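Local coordinates for protein beta-lactamase (Klebsiella pneumoniae, PDB 6KBY) that probably hydrolyses the amide bond of beta-lactam antibiotics as a class C serine enzyme, and here carries AMP covalently attached to its active-site serine, at residues A[67-72]-A[328-333]; A[236-241]-A[341-346]. All coordinates share one frame; numbering follows the deposited sequence.

Interaction 1: A[67-72]-A[328-333]; sequences FEVGSL and FGAYIA. With AMP (adenosine monophosphate), chain B.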
loop_
_atom_site.group_PDB
_atom_site.type_symbol
_atom_site.label_atom_id
_atom_site.label_comp_id
_atom_site.label_asym_id
_atom_site.label_seq_id
_atom_site.Cartn_x
_atom_site.Cartn_y
_atom_site.Cartn_z
ATOM N N PHE A 67 12.976 -1.489 3.805
ATOM C CA PHE A 67 12.321 -2.721 3.403
ATOM C C PHE A 67 11.557 -2.473 2.109
ATOM O O PHE A 67 11.019 -1.383 1.890
ATOM C CB PHE A 67 11.293 -3.180 4.453
ATOM C CG PHE A 67 11.881 -3.594 5.782
ATOM C CD1 PHE A 67 12.246 -2.649 6.733
ATOM C CD2 PHE A 67 12.000 -4.937 6.105
ATOM C CE1 PHE A 67 12.756 -3.042 7.966
ATOM C CE2 PHE A 67 12.511 -5.336 7.332
ATOM C CZ PHE A 67 12.885 -4.386 8.264
ATOM N N GLU A 68 11.492 -3.494 1.259
ATOM C CA GLU A 68 10.528 -3.483 0.171
ATOM C C GLU A 68 9.134 -3.641 0.751
ATOM O O GLU A 68 8.909 -4.461 1.647
ATOM C CB GLU A 68 10.801 -4.641 -0.787
ATOM C CG GLU A 68 12.155 -4.529 -1.456
ATOM C CD GLU A 68 12.570 -5.753 -2.254
ATOM O OE1 GLU A 68 11.768 -6.697 -2.415
ATOM O OE2 GLU A 68 13.726 -5.767 -2.722
ATOM N N VAL A 69 8.189 -2.861 0.235
ATOM C CA VAL A 69 6.818 -2.948 0.708
ATOM C C VAL A 69 5.840 -3.415 -0.355
ATOM O O VAL A 69 4.636 -3.493 -0.079
ATOM C CB VAL A 69 6.350 -1.648 1.388
ATOM C CG1 VAL A 69 7.240 -1.362 2.590
ATOM C CG2 VAL A 69 6.365 -0.483 0.411
ATOM N N GLY A 70 6.317 -3.780 -1.546
ATOM C CA GLY A 70 5.434 -4.349 -2.544
ATOM C C GLY A 70 4.191 -3.506 -2.750
ATOM O O GLY A 70 4.304 -2.306 -2.991
ATOM N N SER A 71 2.996 -4.080 -2.576
ATOM C CA SER A 71 1.755 -3.373 -2.907
ATOM C C SER A 71 1.377 -2.233 -1.975
ATOM O O SER A 71 0.411 -1.526 -2.290
ATOM C CB SER A 71 0.586 -4.335 -3.001
ATOM O OG SER A 71 0.807 -5.216 -4.076
ATOM N N LEU A 72 2.069 -2.004 -0.856
ATOM C CA LEU A 72 1.850 -0.714 -0.215
ATOM C C LEU A 72 2.097 0.391 -1.220
ATOM O O LEU A 72 1.492 1.462 -1.123
ATOM C CB LEU A 72 2.736 -0.526 1.012
ATOM C CG LEU A 72 2.513 -1.506 2.159
ATOM C CD1 LEU A 72 3.236 -1.038 3.409
ATOM C CD2 LEU A 72 1.034 -1.667 2.410
ATOM N N PHE A 328 9.801 -10.149 0.877
ATOM C CA PHE A 328 9.350 -9.236 1.923
ATOM C C PHE A 328 7.846 -9.340 2.149
ATOM O O PHE A 328 7.080 -9.651 1.232
ATOM C CB PHE A 328 9.644 -7.771 1.568
ATOM C CG PHE A 328 11.102 -7.399 1.599
ATOM C CD1 PHE A 328 11.944 -7.716 0.541
ATOM C CD2 PHE A 328 11.621 -6.688 2.669
ATOM C CE1 PHE A 328 13.273 -7.335 0.557
ATOM C CE2 PHE A 328 12.949 -6.317 2.690
ATOM C CZ PHE A 328 13.778 -6.642 1.634
ATOM N N GLY A 329 7.429 -9.017 3.373
ATOM C CA GLY A 329 6.019 -8.989 3.720
ATOM C C GLY A 329 5.708 -7.817 4.627
ATOM O O GLY A 329 6.333 -7.668 5.687
ATOM N N ALA A 330 4.737 -6.993 4.220
ATOM C CA ALA A 330 4.420 -5.735 4.876
ATOM C C ALA A 330 2.917 -5.613 5.100
ATOM O O ALA A 330 2.106 -6.230 4.403
ATOM C CB ALA A 330 4.908 -4.552 4.030
ATOM N N TYR A 331 2.548 -4.766 6.058
ATOM C CA TYR A 331 1.142 -4.491 6.320
ATOM C C TYR A 331 1.021 -3.143 7.008
ATOM O O TYR A 331 1.848 -2.811 7.862
ATOM C CB TYR A 331 0.531 -5.587 7.204
ATOM C CG TYR A 331 -0.950 -5.432 7.502
ATOM C CD1 TYR A 331 -1.893 -5.456 6.477
ATOM C CD2 TYR A 331 -1.411 -5.303 8.810
ATOM C CE1 TYR A 331 -3.251 -5.341 6.741
ATOM C CE2 TYR A 331 -2.763 -5.179 9.077
ATOM C CZ TYR A 331 -3.679 -5.205 8.044
ATOM O OH TYR A 331 -5.019 -5.090 8.344
ATOM N N ILE A 332 -0.013 -2.385 6.638
ATOM C CA ILE A 332 -0.394 -1.155 7.320
ATOM C C ILE A 332 -1.864 -1.244 7.679
ATOM O O ILE A 332 -2.686 -1.644 6.845
ATOM C CB ILE A 332 -0.200 0.082 6.418
ATOM C CG1 ILE A 332 1.280 0.394 6.278
ATOM C CG2 ILE A 332 -1.008 1.292 6.953
ATOM C CD1 ILE A 332 1.589 1.599 5.430
ATOM N N ALA A 333 -2.202 -0.817 8.896
ATOM C CA ALA A 333 -3.596 -0.614 9.269
ATOM C C ALA A 333 -3.703 0.613 10.161
ATOM O O ALA A 333 -2.810 0.880 10.971
ATOM C CB ALA A 333 -4.171 -1.827 10.010
HETATM P P AMP B . 1.078 -6.713 -3.744
HETATM O O1P AMP B . 2.212 -6.792 -2.768
HETATM O O2P AMP B . -0.244 -7.321 -3.360
HETATM O "O5'" AMP B . 1.541 -7.264 -5.160
HETATM C "C5'" AMP B . 2.772 -6.840 -5.727
HETATM C "C4'" AMP B . 3.801 -7.940 -5.717
HETATM O "O4'" AMP B . 3.419 -8.982 -6.656
HETATM C "C3'" AMP B . 5.198 -7.527 -6.162
HETATM O "O3'" AMP B . 5.955 -6.928 -5.127
HETATM C "C2'" AMP B . 5.785 -8.826 -6.691
HETATM O "O2'" AMP B . 6.203 -9.664 -5.621
HETATM C "C1'" AMP B . 4.557 -9.456 -7.346
HETATM N N9 AMP B . 4.431 -9.059 -8.761
HETATM C C8 AMP B . 3.469 -8.260 -9.274
HETATM N N7 AMP B . 3.634 -8.092 -10.613
HETATM C C5 AMP B . 4.728 -8.797 -10.968
HETATM C C6 AMP B . 5.460 -9.051 -12.227
HETATM N N6 AMP B . 5.048 -8.502 -13.394
HETATM N N1 AMP B . 6.557 -9.844 -12.169
HETATM C C2 AMP B . 6.978 -10.392 -11.012
HETATM N N3 AMP B . 6.357 -10.203 -9.830
HETATM C C4 AMP B . 5.247 -9.431 -9.747
#

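Interaction 2: A[236-241]-A[341-346]; sequences DLLRYV and GIVMLA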
loop_
_atom_site.group_PDB
_atom_site.type_symbol
_atom_site.label_atom_id
_atom_site.label_comp_id
_atom_site.label_asym_id
_atom_site.label_seq_id
_atom_site.Cartn_x
_atom_site.Cartn_y
_atom_site.Cartn_z
ATOM N N ASP A 236 9.259 6.274 8.148
ATOM C CA ASP A 236 8.624 7.021 7.064
ATOM C C ASP A 236 7.187 6.568 6.851
ATOM O O ASP A 236 6.298 7.394 6.614
ATOM C CB ASP A 236 9.409 6.881 5.758
ATOM C CG ASP A 236 10.446 7.977 5.567
ATOM O OD1 ASP A 236 10.844 8.631 6.559
ATOM O OD2 ASP A 236 10.883 8.169 4.408
ATOM N N LEU A 237 6.939 5.259 6.907
ATOM C CA LEU A 237 5.566 4.798 6.740
ATOM C C LEU A 237 4.684 5.196 7.910
ATOM O O LEU A 237 3.492 5.442 7.719
ATOM C CB LEU A 237 5.511 3.294 6.515
ATOM C CG LEU A 237 5.918 2.849 5.117
ATOM C CD1 LEU A 237 5.943 1.327 5.049
ATOM C CD2 LEU A 237 4.990 3.420 4.045
ATOM N N LEU A 238 5.235 5.273 9.123
ATOM C CA LEU A 238 4.414 5.766 10.221
ATOM C C LEU A 238 4.046 7.228 10.004
ATOM O O LEU A 238 2.925 7.646 10.317
ATOM C CB LEU A 238 5.107 5.559 11.565
ATOM C CG LEU A 238 4.189 5.705 12.786
ATOM C CD1 LEU A 238 3.128 4.607 12.810
ATOM C CD2 LEU A 238 4.997 5.707 14.074
ATOM N N ARG A 239 4.970 8.020 9.456
ATOM C CA ARG A 239 4.634 9.394 9.097
ATOM C C ARG A 239 3.512 9.427 8.061
ATOM O O ARG A 239 2.579 10.230 8.161
ATOM C CB ARG A 239 5.877 10.116 8.579
ATOM C CG ARG A 239 5.626 11.571 8.258
ATOM C CD ARG A 239 6.888 12.344 7.895
ATOM N NE ARG A 239 6.519 13.670 7.418
ATOM C CZ ARG A 239 6.325 14.720 8.209
ATOM N NH1 ARG A 239 6.489 14.611 9.523
ATOM N NH2 ARG A 239 5.965 15.885 7.685
ATOM N N TYR A 240 3.579 8.534 7.073
ATOM C CA TYR A 240 2.530 8.424 6.059
ATOM C C TYR A 240 1.191 8.091 6.700
ATOM O O TYR A 240 0.152 8.648 6.319
ATOM C CB TYR A 240 2.939 7.322 5.091
ATOM C CG TYR A 240 2.097 7.043 3.865
ATOM C CD1 TYR A 240 1.807 8.033 2.931
ATOM C CD2 TYR A 240 1.694 5.744 3.590
ATOM C CE1 TYR A 240 1.105 7.738 1.772
ATOM C CE2 TYR A 240 1.000 5.440 2.445
ATOM C CZ TYR A 240 0.706 6.441 1.539
ATOM O OH TYR A 240 0.036 6.151 0.369
ATOM N N VAL A 241 1.198 7.182 7.676
ATOM C CA VAL A 241 -0.031 6.841 8.390
ATOM C C VAL A 241 -0.563 8.050 9.155
ATOM O O VAL A 241 -1.758 8.364 9.102
ATOM C CB VAL A 241 0.217 5.626 9.302
ATOM C CG1 VAL A 241 -0.934 5.431 10.284
ATOM C CG2 VAL A 241 0.432 4.373 8.459
ATOM N N GLY A 341 -2.448 3.550 14.592
ATOM C CA GLY A 341 -2.004 2.933 13.361
ATOM C C GLY A 341 -0.795 2.070 13.614
ATOM O O GLY A 341 -0.088 2.221 14.621
ATOM N N ILE A 342 -0.566 1.151 12.681
ATOM C CA ILE A 342 0.548 0.227 12.779
ATOM C C ILE A 342 1.131 -0.022 11.396
ATOM O O ILE A 342 0.403 -0.112 10.397
ATOM C CB ILE A 342 0.141 -1.089 13.475
ATOM C CG1 ILE A 342 1.355 -1.996 13.680
ATOM C CG2 ILE A 342 -0.961 -1.809 12.712
ATOM C CD1 ILE A 342 1.058 -3.189 14.557
ATOM N N VAL A 343 2.458 -0.124 11.355
ATOM C CA VAL A 343 3.219 -0.558 10.194
ATOM C C VAL A 343 4.020 -1.780 10.629
ATOM O O VAL A 343 4.735 -1.722 11.635
ATOM C CB VAL A 343 4.187 0.549 9.735
ATOM C CG1 VAL A 343 4.967 0.106 8.507
ATOM C CG2 VAL A 343 3.450 1.855 9.486
ATOM N N MET A 344 3.916 -2.879 9.881
ATOM C CA MET A 344 4.700 -4.078 10.158
ATOM C C MET A 344 5.488 -4.424 8.908
ATOM O O MET A 344 4.890 -4.752 7.879
ATOM C CB MET A 344 3.788 -5.247 10.525
ATOM C CG MET A 344 3.021 -5.058 11.816
ATOM S SD MET A 344 1.622 -6.186 11.983
ATOM C CE MET A 344 2.422 -7.785 11.833
ATOM N N LEU A 345 6.817 -4.369 9.002
ATOM C CA LEU A 345 7.693 -4.676 7.881
ATOM C C LEU A 345 8.552 -5.886 8.217
ATOM O O LEU A 345 9.095 -5.984 9.322
ATOM C CB LEU A 345 8.610 -3.496 7.563
ATOM C CG LEU A 345 7.908 -2.154 7.362
ATOM C CD1 LEU A 345 8.914 -1.087 6.986
ATOM C CD2 LEU A 345 6.813 -2.262 6.314
ATOM N N ALA A 346 8.690 -6.793 7.254
ATOM C CA ALA A 346 9.491 -7.998 7.412
ATOM C C ALA A 346 10.252 -8.268 6.124
ATOM O O ALA A 346 9.755 -7.994 5.025
ATOM C CB ALA A 346 8.616 -9.221 7.699
#

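Interaction 1: A[67-72]-A[328-333]
E68 and F328 each turn CG away from the carbonyl carbon, and E68 (chi1 -63°) then runs on extended, laying its chain over a face of the F328 ring. The E68 CB lies 3.8 Å from the centroid of the F328 ring, only 21° off the normal, a CH-pi contact, while E68 N sits above the ring plane, nearer its border than its centre. The carboxylate is tilted 34° to the ring, with E68 OE1 3.1 Å from F328 CD1. It is held by protein partners: T325 OG1 bonds OE1, and Y205 OH and V218 N bond OE2. F67 lies roughly perpendicular to F328, its CD2 in the plane of the F328 ring and 3.8 Å from F328 CE2. Further along, V69 CB rests 4.2 Å from A330 CB, and L72 CD1 touches both A330 CB at 3.9 Å and I332 CD1 at 3.7 Å. No hydrogen bond joins the segments. V69 to L72 form a type II' turn with G70 at its second position, which carries S71, itself not touching 328-333, to the ligand. S71 OG is bonded covalently to AMP P at 1.6 Å. S71 N donates a bent hydrogen bond to AMP O1P at 2.8 Å, consistent with an oxyanion-hole role. S71 OG also hydrogen-bonds K74 NZ, consistent with the SxxK motif of serine beta-lactamases. Strand 67-68 edges a small three-stranded sheet, next to 231-232, and leads toward helix 72-86; strand 328-335 lies between strands 317-325 and 340-346, and L237 of helix 234-244 packs against V69, L72 and I332.

Interaction 2: A[236-241]-A[341-346]
Peptide groups are the only flat elements where L237, L238 and V241 meet G341, V343 and L345; no side-chain ring, carboxylate or guanidinium enters. At the helix backbone, V343 CG2 approaches L238 N at 3.9 Å, and on the strand backbone V241 CG1 lies 4.1 Å from G341 CA, which carries no side chain to hold it off. V343 is the central residue. Its CG1, anti to the backbone N (chi1 -179°), meets L237 CD1 at 3.8 Å and also touches L237 CB. The other methyl, CG2, lies against L237 CB as well as L238 N, with V241 and the L238 tip a little farther off: V241 CG2 is 4.1 Å away from V343 CG2, the two valines lying alongside one another and pointing opposite ways, and L238 CD1 reaches V343 CG2 at a looser 4.3 Å. This is helix-on-sheet packing in the alpha/beta domain of the class C fold: the short segments run roughly antiparallel, at 151°, with their axes 8.3 Å apart. L237 and V241, one helical turn apart, present to the sheet, and alternate strand residues G341, V343 and L345 answer them. L237 lies roughly perpendicular to V343, and its CD1 also touches L345 CD2 at 3.9 Å. No hydrogen bond spans the contact. L237 and V241 extend onto I332 of the adjoining strand 328-335, whereas L238 reaches A38 and T40 of strand 34-41, on the other side of strand 340-346. Between the contact residues, I342 and M344 point from the sheet's other face to helix 352-364.

In the fold
Both interactions are buried and share the antiparallel sheet, in which strands 328-335 and 340-346 are successive neighbours. Backbone hydrogen bonds, probably Y331 O to M344 N and A333 O to I342 N, tie them, and F67 CD1 packs on L345 CD1. Helix 234-244 covers both through L237, spanning this strand pair. Their chemistry differs: interaction 1 combines an aromatic ring with a glutamate laid over its face, that carboxylate's polar partners and a turn bearing the AMP-modified serine, whereas 236-241 with 341-346 is wholly aliphatic. The L237 side chain stands about 11 Å from that of S71, so the second contact lies farther from the ligand, whose site interaction 1 itself includes.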